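Local coordinates for 3-keto-5-aminohexanoate cleavage protein (Archaeoglobus fulgidus, PDB 3LOT) that probably cleaves 3-keto-5-aminohexanoate or a related beta-keto acid, using a zinc ion bound at the mouth of a TIM-type barrel, at residues A106-I111 and K165-K170; Y176-I181 and L217-T222; A42-G47 and Q279-V284. All coordinates share one frame; numbering follows the deposited sequence.

Contact 1: A106-I111 and K165-K170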
loop_
_atom_site.group_PDB
_atom_site.type_symbol
_atom_site.label_atom_id
_atom_site.label_comp_id
_atom_site.label_asym_id
_atom_site.label_seq_id
_atom_site.Cartn_x
_atom_site.Cartn_y
_atom_site.Cartn_z
ATOM N N ALA D 106 -11.805 -34.798 -21.555
ATOM C CA ALA D 106 -13.123 -35.228 -22.031
ATOM C C ALA D 106 -13.798 -34.174 -22.920
ATOM O O ALA D 106 -14.294 -34.483 -24.022
ATOM C CB ALA D 106 -14.008 -35.621 -20.867
ATOM N N LEU D 107 -13.842 -32.931 -22.440
ATOM C CA LEU D 107 -14.577 -31.862 -23.128
ATOM C C LEU D 107 -13.713 -30.923 -23.969
ATOM O O LEU D 107 -14.243 -30.241 -24.841
ATOM C CB LEU D 107 -15.433 -31.028 -22.146
ATOM C CG LEU D 107 -16.820 -31.569 -21.741
ATOM C CD1 LEU D 107 -16.702 -32.865 -21.074
ATOM C CD2 LEU D 107 -17.544 -30.577 -20.866
ATOM N N LYS D 108 -12.416 -30.868 -23.714
ATOM C CA LYS D 108 -11.521 -29.895 -24.373
ATOM C C LYS D 108 -12.134 -28.505 -24.488
ATOM O O LYS D 108 -12.326 -27.985 -25.576
ATOM C CB LYS D 108 -11.096 -30.431 -25.748
ATOM C CG LYS D 108 -10.455 -31.787 -25.706
ATOM C CD LYS D 108 -10.168 -32.283 -27.104
ATOM C CE LYS D 108 -9.100 -33.322 -27.158
ATOM N NZ LYS D 108 -9.339 -34.428 -26.196
ATOM N N PRO D 109 -12.487 -27.895 -23.343
ATOM C CA PRO D 109 -13.106 -26.596 -23.386
ATOM C C PRO D 109 -12.105 -25.513 -23.767
ATOM O O PRO D 109 -10.886 -25.726 -23.715
ATOM C CB PRO D 109 -13.578 -26.367 -21.924
ATOM C CG PRO D 109 -12.624 -27.186 -21.098
ATOM C CD PRO D 109 -12.255 -28.370 -21.964
ATOM N N GLU D 110 -12.634 -24.357 -24.136
ATOM C CA GLU D 110 -11.817 -23.204 -24.484
ATOM C C GLU D 110 -11.040 -22.663 -23.294
ATOM O O GLU D 110 -9.937 -22.154 -23.459
ATOM C CB GLU D 110 -12.679 -22.072 -25.047
ATOM C CG GLU D 110 -13.392 -22.359 -26.407
ATOM C CD GLU D 110 -14.035 -21.111 -26.977
ATOM O OE1 GLU D 110 -15.198 -20.820 -26.609
ATOM O OE2 GLU D 110 -13.389 -20.392 -27.768
ATOM N N ILE D 111 -11.654 -22.698 -22.118
ATOM C CA ILE D 111 -11.045 -22.157 -20.909
ATOM C C ILE D 111 -11.615 -22.984 -19.740
ATOM O O ILE D 111 -12.760 -23.491 -19.803
ATOM C CB ILE D 111 -11.326 -20.620 -20.823
ATOM C CG1 ILE D 111 -10.673 -19.975 -19.591
ATOM C CG2 ILE D 111 -12.872 -20.308 -20.870
ATOM C CD1 ILE D 111 -10.467 -18.518 -19.752
ATOM N N LYS D 165 -2.497 -27.733 -21.811
ATOM C CA LYS D 165 -1.811 -27.570 -23.102
ATOM C C LYS D 165 -2.185 -28.666 -24.094
ATOM O O LYS D 165 -2.369 -28.403 -25.265
ATOM C CB LYS D 165 -0.299 -27.571 -22.876
ATOM C CG LYS D 165 0.244 -26.253 -22.364
ATOM C CD LYS D 165 1.676 -26.389 -21.935
ATOM C CE LYS D 165 2.192 -25.074 -21.365
ATOM N NZ LYS D 165 3.585 -25.223 -20.906
ATOM N N GLU D 166 -2.266 -29.897 -23.627
ATOM C CA GLU D 166 -2.606 -31.054 -24.492
ATOM C C GLU D 166 -3.971 -30.935 -25.161
ATOM O O GLU D 166 -4.193 -31.431 -26.241
ATOM C CB GLU D 166 -2.619 -32.312 -23.646
ATOM C CG GLU D 166 -1.256 -32.790 -23.281
ATOM C CD GLU D 166 -1.263 -33.838 -22.170
ATOM O OE1 GLU D 166 -2.369 -34.262 -21.764
ATOM O OE2 GLU D 166 -0.151 -34.240 -21.703
ATOM N N ASN D 167 -4.902 -30.304 -24.486
ATOM C CA ASN D 167 -6.269 -30.207 -24.966
ATOM C C ASN D 167 -6.604 -28.793 -25.408
ATOM O O ASN D 167 -7.788 -28.460 -25.629
ATOM C CB ASN D 167 -7.229 -30.677 -23.865
ATOM C CG ASN D 167 -7.028 -32.137 -23.522
ATOM O OD1 ASN D 167 -7.462 -33.013 -24.287
ATOM N ND2 ASN D 167 -6.389 -32.418 -22.373
ATOM N N ASP D 168 -5.564 -27.965 -25.555
ATOM C CA ASP D 168 -5.709 -26.633 -26.102
ATOM C C ASP D 168 -6.759 -25.898 -25.274
ATOM O O ASP D 168 -7.684 -25.277 -25.808
ATOM C CB ASP D 168 -6.113 -26.746 -27.574
ATOM C CG ASP D 168 -5.946 -25.454 -28.329
ATOM O OD1 ASP D 168 -5.343 -24.537 -27.773
ATOM O OD2 ASP D 168 -6.432 -25.335 -29.487
ATOM N N THR D 169 -6.625 -25.983 -23.952
ATOM C CA THR D 169 -7.523 -25.278 -23.030
ATOM C C THR D 169 -6.756 -24.179 -22.304
ATOM O O THR D 169 -5.662 -24.412 -21.807
ATOM C CB THR D 169 -8.130 -26.243 -22.017
ATOM O OG1 THR D 169 -8.860 -27.276 -22.691
ATOM C CG2 THR D 169 -9.072 -25.505 -21.034
ATOM N N LYS D 170 -7.316 -22.974 -22.247
ATOM C CA LYS D 170 -6.653 -21.883 -21.559
ATOM C C LYS D 170 -6.906 -21.988 -20.062
ATOM O O LYS D 170 -8.054 -22.122 -19.632
ATOM C CB LYS D 170 -7.134 -20.513 -21.993
ATOM C CG LYS D 170 -6.239 -19.416 -21.399
ATOM C CD LYS D 170 -6.497 -18.054 -21.948
ATOM C CE LYS D 170 -5.513 -16.984 -21.356
ATOM N NZ LYS D 170 -4.133 -17.134 -21.865
#
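Thr169 OG1 gives its proton to Pro109 O at 2.7 Å, the shortest polar bond between 106-111 and 165-170. The hydroxyl lies in the plane of the carbonyl, with a C=O...O angle of 147°. Thr169 OG1 stands anti to its own carbonyl carbon (chi1 -59°), which turns CG2 toward 106-111; this methyl lies 3.2 Å from Pro109 O and also meets the proline ring at CG. One residue on, Lys170 N donates to Glu110 O at 3.0 Å, a straight bond (169° at the hydrogen) whose donor sits well above the carbonyl plane. Ile111 and Lys170 then form a parallel bridge, with a CA-H...O contact of 3.3 Å from Ile111 CA to Lys170 O. At the other end, Lys108 crosses Asn167 at about a right angle. Its chain bends at the last torsion and brings NZ to Asn167 OD1 at 3.0 Å, in the amide plane; Pro105 O takes a second bond from the same ammonium, while Asn167 ND2 turns back to Ile163 O. Lys108, first after its helix, has positive phi; on the other side Asn167 leaves the helix and Asp168, with positive phi, is the C-prime residue of a Schellman motif. Polar bonds thus join two helix-to-strand connections, running side by side into the parallel pairing of strands 111-115 and 170-175.

Contact 2: Y176-I181 and L217-T222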
loop_
_atom_site.group_PDB
_atom_site.type_symbol
_atom_site.label_atom_id
_atom_site.label_comp_id
_atom_site.label_asym_id
_atom_site.label_seq_id
_atom_site.Cartn_x
_atom_site.Cartn_y
_atom_site.Cartn_z
ATOM N N TYR D 176 -6.575 -17.084 -4.464
ATOM C CA TYR D 176 -7.344 -16.760 -3.255
ATOM C C TYR D 176 -6.504 -16.085 -2.168
ATOM O O TYR D 176 -6.997 -15.865 -1.040
ATOM C CB TYR D 176 -7.956 -18.017 -2.627
ATOM C CG TYR D 176 -8.941 -18.786 -3.471
ATOM C CD1 TYR D 176 -8.498 -19.607 -4.498
ATOM C CD2 TYR D 176 -10.298 -18.750 -3.188
ATOM C CE1 TYR D 176 -9.395 -20.364 -5.267
ATOM C CE2 TYR D 176 -11.207 -19.475 -3.942
ATOM C CZ TYR D 176 -10.749 -20.291 -4.979
ATOM O OH TYR D 176 -11.650 -20.993 -5.739
ATOM N N ASP D 177 -5.227 -15.807 -2.472
ATOM C CA ASP D 177 -4.315 -15.204 -1.498
ATOM C C ASP D 177 -3.045 -14.722 -2.234
ATOM O O ASP D 177 -2.780 -15.101 -3.382
ATOM C CB ASP D 177 -3.913 -16.249 -0.447
ATOM C CG ASP D 177 -3.750 -15.684 0.941
ATOM O OD1 ASP D 177 -3.477 -14.465 1.144
ATOM O OD2 ASP D 177 -3.884 -16.513 1.875
ATOM N N ILE D 178 -2.271 -13.905 -1.543
ATOM C CA ILE D 178 -1.019 -13.356 -2.069
ATOM C C ILE D 178 -0.047 -14.483 -2.396
ATOM O O ILE D 178 0.625 -14.449 -3.432
ATOM C CB ILE D 178 -0.413 -12.341 -1.110
ATOM C CG1 ILE D 178 -1.432 -11.207 -0.836
ATOM C CG2 ILE D 178 0.946 -11.795 -1.661
ATOM C CD1 ILE D 178 -1.921 -10.517 -2.097
ATOM N N GLY D 179 0.070 -15.472 -1.514
ATOM C CA GLY D 179 0.981 -16.597 -1.754
ATOM C C GLY D 179 0.703 -17.335 -3.047
ATOM O O GLY D 179 1.585 -17.934 -3.652
ATOM N N GLN D 180 -0.562 -17.347 -3.434
ATOM C CA GLN D 180 -1.002 -18.009 -4.676
ATOM C C GLN D 180 -0.647 -17.216 -5.944
ATOM O O GLN D 180 -0.443 -17.793 -7.032
ATOM C CB GLN D 180 -2.518 -18.288 -4.610
ATOM C CG GLN D 180 -2.877 -19.277 -3.472
ATOM C CD GLN D 180 -4.280 -19.844 -3.555
ATOM O OE1 GLN D 180 -5.064 -19.525 -4.455
ATOM N NE2 GLN D 180 -4.613 -20.697 -2.595
ATOM N N ILE D 181 -0.529 -15.899 -5.811
ATOM C CA ILE D 181 0.053 -15.106 -6.903
ATOM C C ILE D 181 1.555 -15.417 -7.007
ATOM O O ILE D 181 2.105 -15.588 -8.089
ATOM C CB ILE D 181 -0.186 -13.618 -6.718
ATOM C CG1 ILE D 181 -1.711 -13.353 -6.506
ATOM C CG2 ILE D 181 0.417 -12.868 -7.901
ATOM C CD1 ILE D 181 -2.141 -11.856 -6.568
ATOM N N LEU D 217 -6.454 -4.349 -3.927
ATOM C CA LEU D 217 -5.353 -3.575 -4.496
ATOM C C LEU D 217 -4.035 -4.319 -4.387
ATOM O O LEU D 217 -3.253 -4.370 -5.369
ATOM C CB LEU D 217 -5.260 -2.195 -3.870
ATOM C CG LEU D 217 -4.270 -1.259 -4.575
ATOM C CD1 LEU D 217 -4.675 -0.938 -6.070
ATOM C CD2 LEU D 217 -4.156 -0.003 -3.734
ATOM N N PHE D 218 -3.805 -4.915 -3.212
ATOM C CA PHE D 218 -2.553 -5.614 -2.961
ATOM C C PHE D 218 -2.394 -6.857 -3.862
ATOM O O PHE D 218 -1.293 -7.115 -4.334
ATOM C CB PHE D 218 -2.364 -5.925 -1.471
ATOM C CG PHE D 218 -0.949 -6.218 -1.112
ATOM C CD1 PHE D 218 -0.025 -5.199 -1.030
ATOM C CD2 PHE D 218 -0.520 -7.516 -0.932
ATOM C CE1 PHE D 218 1.299 -5.461 -0.738
ATOM C CE2 PHE D 218 0.815 -7.791 -0.667
ATOM C CZ PHE D 218 1.719 -6.768 -0.560
HETATM N N MSE D 219 -3.488 -7.589 -4.133
HETATM C CA MSE D 219 -3.460 -8.735 -5.025
HETATM C C MSE D 219 -2.993 -8.269 -6.398
HETATM O O MSE D 219 -2.055 -8.822 -6.953
HETATM C CB MSE D 219 -4.844 -9.420 -5.137
HETATM C CG MSE D 219 -5.336 -10.125 -3.894
HETATM SE SE MSE D 219 -4.632 -11.920 -3.715
HETATM C CE MSE D 219 -5.873 -12.915 -4.885
ATOM N N LYS D 220 -3.628 -7.235 -6.932
ATOM C CA LYS D 220 -3.344 -6.807 -8.293
ATOM C C LYS D 220 -1.917 -6.286 -8.389
ATOM O O LYS D 220 -1.207 -6.602 -9.335
ATOM C CB LYS D 220 -4.385 -5.762 -8.775
ATOM C CG LYS D 220 -4.178 -5.281 -10.241
ATOM C CD LYS D 220 -3.394 -4.026 -10.353
ATOM C CE LYS D 220 -3.364 -3.515 -11.828
ATOM N NZ LYS D 220 -2.645 -2.227 -11.950
ATOM N N GLN D 221 -1.509 -5.483 -7.415
ATOM C CA GLN D 221 -0.129 -4.943 -7.372
ATOM C C GLN D 221 0.914 -6.049 -7.241
ATOM O O GLN D 221 2.009 -5.955 -7.808
ATOM C CB GLN D 221 0.031 -3.958 -6.227
ATOM C CG GLN D 221 -0.730 -2.681 -6.411
ATOM C CD GLN D 221 -0.651 -1.795 -5.157
ATOM O OE1 GLN D 221 -0.424 -2.302 -4.050
ATOM N NE2 GLN D 221 -0.872 -0.457 -5.325
ATOM N N THR D 222 0.579 -7.122 -6.522
ATOM C CA THR D 222 1.500 -8.266 -6.435
ATOM C C THR D 222 1.675 -8.917 -7.808
ATOM O O THR D 222 2.790 -9.244 -8.219
ATOM C CB THR D 222 1.039 -9.303 -5.375
ATOM O OG1 THR D 222 0.940 -8.651 -4.112
ATOM C CG2 THR D 222 2.008 -10.493 -5.282
#
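Met219, a selenomethionine here, lays its side chain over Asp177 and Ile178, with SE 3.5 Å from Ile178 CD1 and equally near Asp177 C. Two successive bends in its chain (chi2 -84°, chi3 -82°) fold CE back over the backbone of Asp177. Just before it, the Tyr176 side chain lies about 6 Å from the zinc ion (nearest atoms). Ile178 CD1 is wedged between the selenium and the Phe218 ring, which it meets at the edge, 3.5 Å from CD2 and near the ring plane; CG1 follows along the same edge. One turn later Ile181 is directed toward helix 213-226: its CD1 reaches Met219 O at 3.1 Å, a close methyl-to-carbonyl approach, and its CG2 packs on Thr222 CG2 at 3.9 Å. Thr222 can offer that methyl because its hydroxyl, anti to the carbonyl carbon (chi1 -58°), returns to Phe218 O at 2.7 Å. Phe218 O accepts from Thr222 N as well, on the opposite face of its plane, so the hydroxyl is used within its own helix and the side-chain contacts are mainly apolar. Asp177 OD1 accepts from Ile178 N; across the subunit interface, Gly179 N donates to Asp177 OD1 of the second subunit, whose Phe218 stacks on Phe218 of this chain. Helices 178-189 and 213-226 are neighbours on the outside of the barrel, with Phe201 of strand 197-203 beneath Ile181 and Met219.

Contact 3: A42-G47 and Q279-V284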
loop_
_atom_site.group_PDB
_atom_site.type_symbol
_atom_site.label_atom_id
_atom_site.label_comp_id
_atom_site.label_asym_id
_atom_site.label_seq_id
_atom_site.Cartn_x
_atom_site.Cartn_y
_atom_site.Cartn_z
ATOM N N ALA D 42 -25.850 -15.079 -20.589
ATOM C CA ALA D 42 -25.261 -14.656 -21.849
ATOM C C ALA D 42 -26.045 -13.566 -22.513
ATOM O O ALA D 42 -25.487 -12.587 -22.958
ATOM C CB ALA D 42 -25.131 -15.849 -22.800
ATOM N N GLU D 43 -27.355 -13.745 -22.584
ATOM C CA GLU D 43 -28.224 -12.797 -23.216
ATOM C C GLU D 43 -28.292 -11.497 -22.436
ATOM O O GLU D 43 -28.549 -10.459 -23.020
ATOM C CB GLU D 43 -29.613 -13.400 -23.385
ATOM C CG GLU D 43 -29.632 -14.487 -24.506
ATOM C CD GLU D 43 -31.047 -15.095 -24.716
ATOM O OE1 GLU D 43 -32.000 -14.552 -24.087
ATOM O OE2 GLU D 43 -31.185 -16.094 -25.493
ATOM N N ALA D 44 -28.001 -11.550 -21.141
ATOM C CA ALA D 44 -27.915 -10.351 -20.293
ATOM C C ALA D 44 -26.564 -9.604 -20.405
ATOM O O ALA D 44 -26.377 -8.560 -19.800
ATOM C CB ALA D 44 -28.198 -10.729 -18.820
ATOM N N GLY D 45 -25.603 -10.135 -21.148
ATOM C CA GLY D 45 -24.321 -9.460 -21.326
ATOM C C GLY D 45 -23.094 -10.217 -20.842
ATOM O O GLY D 45 -21.990 -9.743 -21.005
ATOM N N ALA D 46 -23.279 -11.397 -20.246
ATOM C CA ALA D 46 -22.148 -12.242 -19.843
ATOM C C ALA D 46 -21.523 -12.873 -21.054
ATOM O O ALA D 46 -22.093 -13.782 -21.697
ATOM C CB ALA D 46 -22.559 -13.342 -18.858
ATOM N N GLY D 47 -20.321 -12.420 -21.352
ATOM C CA GLY D 47 -19.595 -12.954 -22.473
ATOM C C GLY D 47 -19.025 -14.328 -22.171
ATOM O O GLY D 47 -18.654 -15.062 -23.114
ATOM N N GLN D 279 -28.251 -10.346 -11.619
ATOM C CA GLN D 279 -26.942 -9.847 -11.216
ATOM C C GLN D 279 -26.137 -9.397 -12.437
ATOM O O GLN D 279 -25.445 -8.380 -12.394
ATOM C CB GLN D 279 -26.180 -10.950 -10.472
ATOM C CG GLN D 279 -26.700 -11.247 -9.072
ATOM C CD GLN D 279 -26.000 -12.450 -8.420
ATOM O OE1 GLN D 279 -25.220 -13.149 -9.067
ATOM N NE2 GLN D 279 -26.259 -12.666 -7.140
ATOM N N VAL D 280 -26.200 -10.157 -13.522
ATOM C CA VAL D 280 -25.537 -9.728 -14.762
ATOM C C VAL D 280 -26.077 -8.380 -15.257
ATOM O O VAL D 280 -25.305 -7.500 -15.575
ATOM C CB VAL D 280 -25.630 -10.776 -15.873
ATOM C CG1 VAL D 280 -25.047 -10.217 -17.190
ATOM C CG2 VAL D 280 -24.936 -12.046 -15.435
ATOM N N GLU D 281 -27.408 -8.213 -15.293
ATOM C CA GLU D 281 -28.016 -6.940 -15.709
ATOM C C GLU D 281 -27.541 -5.775 -14.854
ATOM O O GLU D 281 -27.246 -4.714 -15.381
ATOM C CB GLU D 281 -29.538 -7.013 -15.671
ATOM C CG GLU D 281 -30.051 -8.015 -16.650
ATOM C CD GLU D 281 -31.513 -8.447 -16.454
ATOM O OE1 GLU D 281 -32.163 -8.146 -15.427
ATOM O OE2 GLU D 281 -32.019 -9.090 -17.394
ATOM N N LYS D 282 -27.470 -5.991 -13.547
ATOM C CA LYS D 282 -26.965 -4.961 -12.601
ATOM C C LYS D 282 -25.516 -4.555 -12.877
ATOM O O LYS D 282 -25.185 -3.358 -12.941
ATOM C CB LYS D 282 -27.087 -5.465 -11.173
ATOM C CG LYS D 282 -26.622 -4.476 -10.096
ATOM C CD LYS D 282 -27.068 -4.999 -8.738
ATOM C CE LYS D 282 -26.933 -3.974 -7.654
ATOM N NZ LYS D 282 -27.987 -2.963 -7.827
HETATM N N MSE D 283 -24.658 -5.549 -13.071
HETATM C CA MSE D 283 -23.255 -5.262 -13.231
HETATM C C MSE D 283 -23.069 -4.565 -14.577
HETATM O O MSE D 283 -22.265 -3.640 -14.672
HETATM C CB MSE D 283 -22.414 -6.535 -13.131
HETATM C CG MSE D 283 -20.902 -6.283 -13.154
HETATM SE SE MSE D 283 -20.323 -5.242 -11.567
HETATM C CE MSE D 283 -19.435 -4.040 -12.534
ATOM N N VAL D 284 -23.845 -4.957 -15.592
ATOM C CA VAL D 284 -23.808 -4.297 -16.927
ATOM C C VAL D 284 -24.260 -2.843 -16.856
ATOM O O VAL D 284 -23.637 -1.969 -17.466
ATOM C CB VAL D 284 -24.579 -5.084 -18.015
ATOM C CG1 VAL D 284 -24.702 -4.278 -19.338
ATOM C CG2 VAL D 284 -23.870 -6.470 -18.293
#
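Ala44 CB rests on Val280 CG1 at 3.6 Å, and Val280 CG1 also lies 3.4 Å from Ala44 O, so Val280 fills the angle between the alanine's side chain and its carbonyl. Val280 CG1 gets there by standing anti to the backbone N (chi1 174°), and it also approaches Ala46, 3.7 Å from its N, with the two methyls of this pair farther apart. A turn along helix 276-289, Val284 CG2 comes up to Ala44 O at 3.6 Å, leaving that carbonyl bordered by methyls of two valines. Gly45 follows with positive phi (119°) and closes a Schellman motif at the end of helix 31-43, its N bonded to Ala42 O at 3.0 Å. The CA of Gly45 lies near Val284 CG2, 4.3 Å away. In this TIM-type barrel the turn leads into strand 48-54, which carries the zinc ligands His50 and His52, and Val280 and Ala46 both reach Cys12 of strand 7-13 beneath. The outer side is looser. Ala44 itself is partly exposed, at the border between the valine packing and solvent. There Glu281 brings just its aliphatic CG alongside Ala44 CB, 3.9 Å away, and its chain runs on extended from CG to a carboxylate on the exposed surface.

How the contacts relate
The three contacts sit around one barrel, their centres 25 to 27 Å apart and without touching; contacts 1 and 2 follow in series along the chain, and both are nested inside the loop closed by contact 3. Contact 1 is mainly polar yet largely buried, joining helix-to-strand connections whose strands are direct neighbours. Contact 2 is fully buried and mainly apolar, pairing two outer helices where a second subunit also packs. Contact 3 is apolar too but smaller and partly exposed, setting a helix end against a helix from much later in the sequence. Strand 170-175 runs from contact 1 toward contact 2, while strand 82-85 lies beside both Ile111 of contact 1 and Gly47 of contact 3.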